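Local coordinates for protein eEF1A lysine and N-terminal methyltransferase (Homo sapiens, PDB 5WCJ) that methylates elongation factor 1-alpha at its N-terminal glycine and at one lysine, the glycine reaction being the work of the C-terminal domain described here, at residues F59-F64 and D92-H97; C68-E73 and P116-I121. All blocks are in the same frame, centred on the assembly; numbering follows the deposited sequence. Where two conformers were deposited one is given.

Contact 1 of 2, residues F59-F64 and D92-H97; sequences FVHDHF and DRMKVH
R93, just before strand 94-98, reaches back to the end of helix 55-63 and donates to the carbonyl oxygen of H61. The main bond runs from R93 NH2 to H61 O at 3.1 Å and is fairly straight, 161° at the hydrogen. H61 O lies in the guanidinium plane, but the donor stands above the carbonyl plane. A second bond from R93 NH1 to the same oxygen is weak. NH1 has its stronger partner outside the two segments, the backbone oxygen of S67.

The guanidinium also lies flat on one face of the H61 imidazole. Their centres are 3.8 Å apart and the planes differ by only 7°. R93 NH2 sits over the rim of the ring, 3.0 Å from H61 CE1. H61 has CG anti to its own N (chi1 173°), which carries the ring out from the helix to the guanidinium. A water joins the same pair, 3.0 Å from H61 ND1, and donates to R93 O. A leucine in place of R93 would probably leave H61 O and S67 O without these donors and the imidazole without its stacking partner.

Beyond the ring, M94 bends so that its methyl CE rests 3.5 Å from H61 CB. The M94 sulfur lies oblique to the imidazole. M94 also packs on I69 and F88.

F64, the first residue past the helix, leads the chain toward neighbouring strand 67-73. This is a helix C-terminus tied to the edge strand of a Rossmann-like methyltransferase sheet.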
loop_
_atom_site.group_PDB
_atom_site.type_symbol
_atom_site.label_atom_id
_atom_site.label_comp_id
_atom_site.label_asym_id
_atom_site.label_seq_id
_atom_site.Cartn_x
_atom_site.Cartn_y
_atom_site.Cartn_z
ATOM N N PHE A 59 -2.349 9.345 -6.108
ATOM C CA PHE A 59 -3.676 9.576 -5.527
ATOM C C PHE A 59 -3.569 9.844 -4.029
ATOM O O PHE A 59 -4.177 10.791 -3.517
ATOM C CB PHE A 59 -4.622 8.411 -5.767
ATOM C CG PHE A 59 -6.012 8.644 -5.230
ATOM C CD1 PHE A 59 -6.323 8.385 -3.889
ATOM C CD2 PHE A 59 -7.013 9.123 -6.068
ATOM C CE1 PHE A 59 -7.618 8.594 -3.394
ATOM C CE2 PHE A 59 -8.302 9.326 -5.580
ATOM C CZ PHE A 59 -8.602 9.065 -4.247
ATOM N N VAL A 60 -2.788 9.031 -3.326
ATOM C CA VAL A 60 -2.664 9.172 -1.873
ATOM C C VAL A 60 -1.975 10.510 -1.567
ATOM O O VAL A 60 -2.419 11.253 -0.699
ATOM C CB VAL A 60 -1.906 7.972 -1.254
ATOM C CG1 VAL A 60 -1.606 8.184 0.217
ATOM C CG2 VAL A 60 -2.727 6.688 -1.465
ATOM N N HIS A 61 -0.896 10.807 -2.279
ATOM C CA HIS A 61 -0.161 12.067 -2.094
ATOM C C HIS A 61 -1.092 13.254 -2.259
ATOM O O HIS A 61 -1.089 14.157 -1.441
ATOM C CB HIS A 61 0.968 12.167 -3.111
ATOM C CG HIS A 61 1.679 13.481 -3.107
ATOM N ND1 HIS A 61 2.695 13.772 -2.221
ATOM C CD2 HIS A 61 1.535 14.575 -3.894
ATOM C CE1 HIS A 61 3.147 14.993 -2.461
ATOM N NE2 HIS A 61 2.457 15.503 -3.469
ATOM N N ASP A 62 -1.896 13.230 -3.310
ATOM C CA ASP A 62 -2.806 14.356 -3.651
ATOM C C ASP A 62 -4.015 14.485 -2.734
ATOM O O ASP A 62 -4.493 15.602 -2.504
ATOM C CB ASP A 62 -3.307 14.232 -5.099
ATOM C CG ASP A 62 -2.229 14.556 -6.142
ATOM O OD1 ASP A 62 -1.163 15.110 -5.798
ATOM O OD2 ASP A 62 -2.475 14.266 -7.327
ATOM N N HIS A 63 -4.540 13.368 -2.230
ATOM C CA HIS A 63 -5.754 13.399 -1.411
ATOM C C HIS A 63 -5.488 13.403 0.098
ATOM O O HIS A 63 -6.368 13.780 0.871
ATOM C CB HIS A 63 -6.688 12.249 -1.791
ATOM C CG HIS A 63 -7.413 12.488 -3.071
ATOM N ND1 HIS A 63 -6.834 12.279 -4.307
ATOM C CD2 HIS A 63 -8.650 12.989 -3.309
ATOM C CE1 HIS A 63 -7.698 12.609 -5.252
ATOM N NE2 HIS A 63 -8.807 13.036 -4.672
ATOM N N PHE A 64 -4.300 12.960 0.506
ATOM C CA PHE A 64 -3.916 12.948 1.906
ATOM C C PHE A 64 -2.715 13.885 2.088
ATOM O O PHE A 64 -1.556 13.451 2.035
ATOM C CB PHE A 64 -3.593 11.509 2.361
ATOM C CG PHE A 64 -4.768 10.565 2.299
ATOM C CD1 PHE A 64 -5.185 10.026 1.090
ATOM C CD2 PHE A 64 -5.445 10.193 3.453
ATOM C CE1 PHE A 64 -6.256 9.157 1.024
ATOM C CE2 PHE A 64 -6.515 9.308 3.398
ATOM C CZ PHE A 64 -6.937 8.804 2.179
ATOM N N ASP A 92 9.385 16.201 -0.819
ATOM C CA ASP A 92 9.672 15.883 0.590
ATOM C C ASP A 92 8.772 14.782 1.185
ATOM O O ASP A 92 9.221 14.002 2.008
ATOM C CB ASP A 92 9.550 17.148 1.454
ATOM N N ARG A 93 7.525 14.719 0.731
ATOM C CA ARG A 93 6.547 13.707 1.153
ATOM C C ARG A 93 6.408 12.478 0.238
ATOM O O ARG A 93 5.581 11.626 0.528
ATOM C CB ARG A 93 5.144 14.333 1.186
ATOM C CG ARG A 93 4.967 15.498 2.127
ATOM C CD ARG A 93 3.491 15.804 2.343
ATOM N NE ARG A 93 2.749 16.221 1.138
ATOM C CZ ARG A 93 1.717 15.582 0.569
ATOM N NH1 ARG A 93 1.247 14.408 1.021
ATOM N NH2 ARG A 93 1.127 16.130 -0.486
ATOM N N MET A 94 7.081 12.441 -0.899
ATOM C CA MET A 94 7.028 11.242 -1.760
ATOM C C MET A 94 8.363 10.982 -2.394
ATOM O O MET A 94 8.841 11.780 -3.223
ATOM C CB MET A 94 5.962 11.342 -2.841
ATOM C CG MET A 94 5.810 10.015 -3.621
ATOM S SD MET A 94 4.117 9.773 -4.105
ATOM C CE MET A 94 3.752 11.259 -5.022
ATOM N N LYS A 95 8.981 9.874 -1.989
ATOM C CA LYS A 95 10.295 9.481 -2.467
ATOM C C LYS A 95 10.178 8.130 -3.164
ATOM O O LYS A 95 9.495 7.237 -2.657
ATOM C CB LYS A 95 11.261 9.311 -1.295
ATOM C CG LYS A 95 11.532 10.558 -0.467
ATOM C CD LYS A 95 12.337 11.587 -1.240
ATOM C CE LYS A 95 12.548 12.851 -0.417
ATOM N NZ LYS A 95 12.901 13.973 -1.316
ATOM N N VAL A 96 10.877 7.979 -4.278
ATOM C CA VAL A 96 10.920 6.722 -5.010
ATOM C C VAL A 96 12.331 6.161 -4.914
ATOM O O VAL A 96 13.312 6.876 -5.109
ATOM C CB VAL A 96 10.469 6.865 -6.465
ATOM C CG1 VAL A 96 10.562 5.524 -7.208
ATOM C CG2 VAL A 96 9.029 7.351 -6.517
ATOM N N HIS A 97 12.412 4.890 -4.560
ATOM C CA HIS A 97 13.679 4.167 -4.496
ATOM C C HIS A 97 13.672 3.105 -5.590
ATOM O O HIS A 97 12.713 2.330 -5.704
ATOM C CB HIS A 97 13.818 3.542 -3.133
ATOM C CG HIS A 97 13.749 4.525 -2.008
ATOM N ND1 HIS A 97 12.553 4.932 -1.444
ATOM C CD2 HIS A 97 14.723 5.194 -1.347
ATOM C CE1 HIS A 97 12.801 5.808 -0.482
ATOM N NE2 HIS A 97 14.108 5.989 -0.409
HETATM O O HOH W 1 2.878 11.806 -0.028
#

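Contact 2 of 2, residues C68-E73 and P116-I121; sequences CIDAVE and PCYDVI. With SAH (S-adenosyl-L-homocysteine), chain F.
Strands 67-73 and 118-123 belong to the parallel part of the Rossmann-like methyltransferase sheet, with strand 44-49 lying between them. Y118 and D70 meet across strand 44-49, and their side chains alone make the contact. Y118 OH donates to D70 OD2 at 2.9 Å. D70 OD2 lies at the edge of the phenol ring, in its plane, 3.5 Å from Y118 CE1. The carboxylate itself stands at 90° to the ring. The hydroxyl meets OD2 from above the carboxylate plane, 44° out of it.

The CB of each residue is directed at the other segment. The tyrosine is buried, and the bond to D70 gives its hydroxyl a polar partner. L108 of helix 101-109 touches the Y118 side chain. D70 also touches K95 and H97 of the edge strand on its other flank.

D70 lies midway along strand 67-73, and Y118 at the start of strand 118-123. In class I methyltransferases the acidic residue that binds the cofactor ribose stands at the C-terminal end of the second strand. E73 holds that place here. Its carboxylate takes both ribose hydroxyls of S-adenosyl-L-homocysteine, one on each oxygen. SAH O3' donates to E73 OE1 at 2.6 Å, and SAH O2' donates to E73 OE2 at a very short 2.5 Å. Two backbone amides also bond the carboxylate: L51 N to OE1 and D75 N to OE2. The E73 chain is bent at chi2 (52°), which turns the carboxylate toward the sugar.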
loop_
_atom_site.group_PDB
_atom_site.type_symbol
_atom_site.label_atom_id
_atom_site.label_comp_id
_atom_site.label_asym_id
_atom_site.label_seq_id
_atom_site.Cartn_x
_atom_site.Cartn_y
_atom_site.Cartn_z
ATOM N N CYS A 68 3.129 10.605 3.941
ATOM C CA CYS A 68 4.541 10.529 3.611
ATOM C C CYS A 68 4.749 9.158 2.996
ATOM O O CYS A 68 4.554 8.178 3.661
ATOM C CB CYS A 68 5.405 10.651 4.859
ATOM S SG CYS A 68 7.160 10.747 4.444
ATOM N N ILE A 69 5.083 9.131 1.722
ATOM C CA ILE A 69 5.138 7.884 0.953
ATOM C C ILE A 69 6.566 7.560 0.557
ATOM O O ILE A 69 7.263 8.394 -0.012
ATOM C CB ILE A 69 4.280 8.011 -0.299
ATOM C CG1 ILE A 69 2.809 8.267 0.096
ATOM C CG2 ILE A 69 4.446 6.793 -1.207
ATOM C CD1 ILE A 69 1.908 8.656 -1.066
ATOM N N ASP A 70 6.967 6.312 0.801
ATOM C CA ASP A 70 8.154 5.710 0.195
ATOM C C ASP A 70 7.653 4.687 -0.831
ATOM O O ASP A 70 6.891 3.795 -0.478
ATOM C CB ASP A 70 8.979 5.017 1.257
ATOM C CG ASP A 70 9.750 5.996 2.139
ATOM O OD1 ASP A 70 10.536 6.790 1.584
ATOM O OD2 ASP A 70 9.625 5.930 3.382
ATOM N N ALA A 71 8.020 4.877 -2.086
ATOM C CA ALA A 71 7.635 3.988 -3.172
ATOM C C ALA A 71 8.882 3.250 -3.641
ATOM O O ALA A 71 9.934 3.863 -3.833
ATOM C CB ALA A 71 7.016 4.767 -4.307
ATOM N N VAL A 72 8.779 1.938 -3.781
ATOM C CA VAL A 72 9.901 1.126 -4.240
ATOM C C VAL A 72 9.551 0.510 -5.590
ATOM O O VAL A 72 8.499 -0.074 -5.750
ATOM C CB VAL A 72 10.245 0.049 -3.203
ATOM C CG1 VAL A 72 11.455 -0.753 -3.653
ATOM C CG2 VAL A 72 10.471 0.696 -1.852
ATOM N N GLU A 73 10.412 0.686 -6.582
ATOM C CA GLU A 73 10.136 0.266 -7.935
ATOM C C GLU A 73 11.408 -0.361 -8.515
ATOM O O GLU A 73 12.469 0.246 -8.447
ATOM C CB GLU A 73 9.705 1.479 -8.785
ATOM C CG GLU A 73 9.628 1.255 -10.286
ATOM C CD GLU A 73 8.786 0.057 -10.674
ATOM O OE1 GLU A 73 7.642 -0.085 -10.144
ATOM O OE2 GLU A 73 9.235 -0.752 -11.534
ATOM N N PRO A 116 12.353 1.670 10.117
ATOM C CA PRO A 116 11.111 2.425 9.957
ATOM C C PRO A 116 9.899 1.687 10.481
ATOM O O PRO A 116 9.955 0.486 10.769
ATOM C CB PRO A 116 11.011 2.653 8.441
ATOM C CG PRO A 116 12.246 2.058 7.844
ATOM C CD PRO A 116 12.787 1.085 8.839
ATOM N N CYS A 117 8.816 2.435 10.627
ATOM C CA CYS A 117 7.577 1.926 11.154
ATOM C C CYS A 117 6.441 2.551 10.343
ATOM O O CYS A 117 6.081 3.715 10.545
ATOM C CB CYS A 117 7.471 2.285 12.634
ATOM S SG CYS A 117 6.371 1.185 13.523
ATOM N N TYR A 118 5.910 1.786 9.392
ATOM C CA TYR A 118 4.878 2.288 8.498
ATOM C C TYR A 118 3.494 1.999 9.037
ATOM O O TYR A 118 3.225 0.903 9.554
ATOM C CB TYR A 118 5.033 1.680 7.100
ATOM C CG TYR A 118 6.305 2.093 6.407
ATOM C CD1 TYR A 118 6.398 3.322 5.748
ATOM C CD2 TYR A 118 7.413 1.265 6.401
ATOM C CE1 TYR A 118 7.560 3.717 5.118
ATOM C CE2 TYR A 118 8.588 1.658 5.773
ATOM C CZ TYR A 118 8.647 2.889 5.132
ATOM O OH TYR A 118 9.786 3.296 4.473
ATOM N N ASP A 119 2.585 2.950 8.831
ATOM C CA ASP A 119 1.174 2.729 9.124
ATOM C C ASP A 119 0.521 1.776 8.085
ATOM O O ASP A 119 -0.378 1.009 8.412
ATOM C CB ASP A 119 0.423 4.056 9.149
ATOM C CG ASP A 119 0.978 5.021 10.200
ATOM O OD1 ASP A 119 0.894 4.694 11.389
ATOM O OD2 ASP A 119 1.524 6.073 9.815
ATOM N N VAL A 120 0.953 1.877 6.844
ATOM C CA VAL A 120 0.369 1.120 5.768
ATOM C C VAL A 120 1.492 0.630 4.865
ATOM O O VAL A 120 2.363 1.392 4.487
ATOM C CB VAL A 120 -0.603 1.972 4.906
ATOM C CG1 VAL A 120 -1.207 1.130 3.782
ATOM C CG2 VAL A 120 -1.706 2.591 5.738
ATOM N N ILE A 121 1.433 -0.637 4.489
ATOM C CA ILE A 121 2.324 -1.183 3.488
ATOM C C ILE A 121 1.461 -1.778 2.379
ATOM O O ILE A 121 0.619 -2.635 2.642
ATOM C CB ILE A 121 3.287 -2.242 4.079
ATOM C CG1 ILE A 121 4.194 -1.626 5.159
ATOM C CG2 ILE A 121 4.110 -2.892 2.988
ATOM C CD1 ILE A 121 5.018 -2.663 5.901
HETATM C CG SAH F . 1.248 -2.056 -10.955
HETATM S SD SAH F . 2.489 -2.527 -12.192
HETATM C "C5'" SAH F . 3.610 -3.614 -11.272
HETATM C "C4'" SAH F . 4.837 -2.818 -10.877
HETATM O "O4'" SAH F . 5.670 -3.647 -10.030
HETATM C "C3'" SAH F . 5.710 -2.404 -12.076
HETATM O "O3'" SAH F . 6.065 -1.030 -11.966
HETATM C "C2'" SAH F . 6.940 -3.308 -11.931
HETATM O "O2'" SAH F . 8.169 -2.779 -12.416
HETATM C "C1'" SAH F . 7.005 -3.405 -10.414
HETATM N N9 SAH F . 7.818 -4.500 -9.891
HETATM C C8 SAH F . 7.912 -5.776 -10.387
HETATM N N7 SAH F . 8.661 -6.575 -9.665
HETATM C C5 SAH F . 9.088 -5.769 -8.623
HETATM C C6 SAH F . 9.896 -6.019 -7.502
HETATM N N6 SAH F . 10.442 -7.232 -7.224
HETATM N N1 SAH F . 10.138 -4.993 -6.662
HETATM C C2 SAH F . 9.608 -3.789 -6.934
HETATM N N3 SAH F . 8.814 -3.437 -7.950
HETATM C C4 SAH F . 8.585 -4.482 -8.760
#

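In the fold
Contacts 1 and 2 have centres about 10 Å apart and meet on one sheet. Along the chain their segments alternate: 59-64, 68-73, 92-97, 116-121. Helix 55-63 leads through a short loop into strand 67-73, and strand 94-98 lies beside that strand at the sheet edge. The two contacts touch there, with R93 O 2.8 Å from I69 N and H97 N 2.8 Å from A71 O, both probable hydrogen bonds. Contact 2 spans strand 44-49. Contact 1 ties helix and edge strand next to the strand that carries E73, away from the bound SAH. SAH lies at the E73 end of strand 67-73, about 14 Å from the M94 side chain.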